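Local atomic coordinates of beta-N-acetylhexosaminidase (PDB entry 5BZA), a protein that probably hydrolyses terminal non-reducing N-acetyl-D-hexosamine residues in N-acetyl-beta-D-hexosaminides, as a glycoside hydrolase of family 3. Residues K73-F78 and G93-M98. Sequence-based numbering, arbitrary orientation.
Sequences KYVPSF and GRYCEM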
loop_
_atom_site.group_PDB
_atom_site.type_symbol
_atom_site.label_atom_id
_atom_site.label_comp_id
_atom_site.label_asym_id
_atom_site.label_seq_id
_atom_site.Cartn_x
_atom_site.Cartn_y
_atom_site.Cartn_z
ATOM N N LYS B 73 -2.565 4.211 -1.363
ATOM C CA LYS B 73 -2.341 3.675 -0.032
ATOM C C LYS B 73 -1.152 2.714 -0.038
ATOM O O LYS B 73 -0.593 2.414 1.018
ATOM C CB LYS B 73 -3.567 2.965 0.489
ATOM C CG LYS B 73 -3.809 1.617 -0.133
ATOM C CD LYS B 73 -4.940 0.979 0.607
ATOM C CE LYS B 73 -5.203 -0.419 0.148
ATOM N NZ LYS B 73 -6.365 -0.865 0.943
ATOM N N TYR B 74 -0.815 2.219 -1.232
ATOM C CA TYR B 74 0.295 1.287 -1.445
ATOM C C TYR B 74 1.677 1.865 -1.180
ATOM O O TYR B 74 2.592 1.133 -0.767
ATOM C CB TYR B 74 0.218 0.782 -2.873
ATOM C CG TYR B 74 -1.213 0.393 -3.226
ATOM C CD1 TYR B 74 -1.799 -0.784 -2.678
ATOM C CD2 TYR B 74 -1.995 1.200 -4.071
ATOM C CE1 TYR B 74 -3.102 -1.123 -2.974
ATOM C CE2 TYR B 74 -3.299 0.842 -4.396
ATOM C CZ TYR B 74 -3.847 -0.313 -3.834
ATOM O OH TYR B 74 -5.137 -0.658 -4.134
ATOM N N VAL B 75 1.822 3.183 -1.401
ATOM C CA VAL B 75 3.059 3.873 -1.116
ATOM C C VAL B 75 3.048 4.381 0.306
ATOM O O VAL B 75 2.120 5.080 0.709
ATOM C CB VAL B 75 3.279 5.093 -2.070
ATOM C CG1 VAL B 75 4.614 5.781 -1.746
ATOM C CG2 VAL B 75 3.282 4.631 -3.496
ATOM N N PRO B 76 4.057 4.014 1.091
ATOM C CA PRO B 76 4.066 4.581 2.453
ATOM C C PRO B 76 4.152 6.099 2.424
ATOM O O PRO B 76 4.827 6.684 1.576
ATOM C CB PRO B 76 5.308 3.981 3.129
ATOM C CG PRO B 76 6.007 3.138 2.078
ATOM C CD PRO B 76 5.133 3.046 0.833
ATOM N N SER B 77 3.457 6.711 3.369
ATOM C CA SER B 77 3.399 8.151 3.512
ATOM C C SER B 77 4.757 8.842 3.802
ATOM O O SER B 77 5.612 8.363 4.567
ATOM C CB SER B 77 2.392 8.490 4.613
ATOM O OG SER B 77 2.277 9.887 4.722
ATOM N N PHE B 78 4.923 10.007 3.179
ATOM C CA PHE B 78 6.173 10.745 3.236
ATOM C C PHE B 78 5.900 12.133 3.840
ATOM O O PHE B 78 4.830 12.692 3.620
ATOM C CB PHE B 78 6.754 10.795 1.808
ATOM C CG PHE B 78 8.118 11.380 1.707
ATOM C CD1 PHE B 78 9.190 10.799 2.336
ATOM C CD2 PHE B 78 8.340 12.489 0.904
ATOM C CE1 PHE B 78 10.443 11.345 2.225
ATOM C CE2 PHE B 78 9.605 13.041 0.788
ATOM C CZ PHE B 78 10.665 12.464 1.430
ATOM N N GLY B 93 15.809 11.092 -3.693
ATOM C CA GLY B 93 15.947 10.094 -4.743
ATOM C C GLY B 93 15.532 8.697 -4.243
ATOM O O GLY B 93 14.837 7.970 -4.955
ATOM N N ARG B 94 15.952 8.328 -3.030
ATOM C CA ARG B 94 15.601 7.002 -2.468
ATOM C C ARG B 94 14.072 6.877 -2.261
ATOM O O ARG B 94 13.455 5.843 -2.601
ATOM C CB ARG B 94 16.368 6.764 -1.156
ATOM C CG ARG B 94 17.903 6.680 -1.313
ATOM C CD ARG B 94 18.636 6.199 -0.031
ATOM N NE ARG B 94 20.095 6.112 -0.267
ATOM C CZ ARG B 94 21.062 6.454 0.603
ATOM N NH1 ARG B 94 20.774 6.959 1.802
ATOM N NH2 ARG B 94 22.346 6.331 0.247
ATOM N N TYR B 95 13.444 7.933 -1.754
ATOM C CA TYR B 95 12.009 7.881 -1.592
ATOM C C TYR B 95 11.333 7.717 -2.972
ATOM O O TYR B 95 10.383 6.963 -3.135
ATOM C CB TYR B 95 11.484 9.145 -0.922
ATOM C CG TYR B 95 10.003 9.316 -1.157
ATOM C CD1 TYR B 95 9.080 8.495 -0.515
ATOM C CD2 TYR B 95 9.528 10.243 -2.092
ATOM C CE1 TYR B 95 7.708 8.623 -0.749
ATOM C CE2 TYR B 95 8.183 10.364 -2.344
ATOM C CZ TYR B 95 7.267 9.550 -1.668
ATOM O OH TYR B 95 5.914 9.701 -1.913
ATOM N N CYS B 96 11.778 8.484 -3.957
ATOM C CA CYS B 96 11.095 8.442 -5.242
ATOM C C CYS B 96 11.387 7.107 -5.945
ATOM O O CYS B 96 10.598 6.606 -6.745
ATOM C CB CYS B 96 11.498 9.643 -6.115
ATOM S SG CYS B 96 10.842 11.216 -5.493
ATOM N N GLU B 97 12.528 6.523 -5.666
ATOM C CA GLU B 97 12.749 5.199 -6.233
ATOM C C GLU B 97 11.817 4.141 -5.615
ATOM O O GLU B 97 11.324 3.256 -6.322
ATOM C CB GLU B 97 14.181 4.732 -6.075
ATOM C CG GLU B 97 14.404 3.449 -6.875
ATOM C CD GLU B 97 15.782 2.870 -6.694
ATOM O OE1 GLU B 97 16.577 3.414 -5.877
ATOM O OE2 GLU B 97 16.066 1.873 -7.399
ATOM N N MET B 98 11.668 4.206 -4.297
ATOM C CA MET B 98 10.784 3.332 -3.539
ATOM C C MET B 98 9.362 3.467 -4.097
ATOM O O MET B 98 8.702 2.467 -4.462
ATOM C CB MET B 98 10.837 3.722 -2.062
ATOM C CG MET B 98 10.013 2.852 -1.109
ATOM S SD MET B 98 9.395 3.731 0.357
ATOM C CE MET B 98 8.071 4.645 -0.407
HETATM O O HOH W 1 4.236 8.939 0.006
#
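The rings of F78 and Y95 lie almost parallel, their planes 9° apart. Their centroids are separated by 4.0 Å, which defines a face-to-face stack. The two side chains run in roughly opposite senses, crossing at a slant. F78 CB sits against the hydroxyl half of the tyrosine, 3.5 Å from Y95 CE1. Y95 CB in turn lies over the phenylalanine face as a CH-pi donor, 4.3 Å from the F78 ring centroid and 22° off its normal. Both side chains hold CG anti to the backbone N (chi1 161° at Y95), which sends each ring across to the other segment. At the far end of the tyrosine, a water receives a hydrogen bond from Y95 OH (2.7 Å) and donates one to P76 O (2.8 Å), linking the helix to the loop backbone. Replacing Y95 with an alanine would probably leave the F78 face without its stacking partner and this water without its link to the helix. One helical turn on, the M98 chain bends at chi3 and its methyl end meets the P76 ring, M98 CE lying 3.6 Å from P76 CG. M98 CE also lies 3.9 Å from V75 CG1. This buried contact holds the loop between strand 59-62 and helix 81-85, in the TIM-barrel-clan domain, against helix 89-106, whose C96 packs on helix 136-153, while L324 of the second subunit touches Y95.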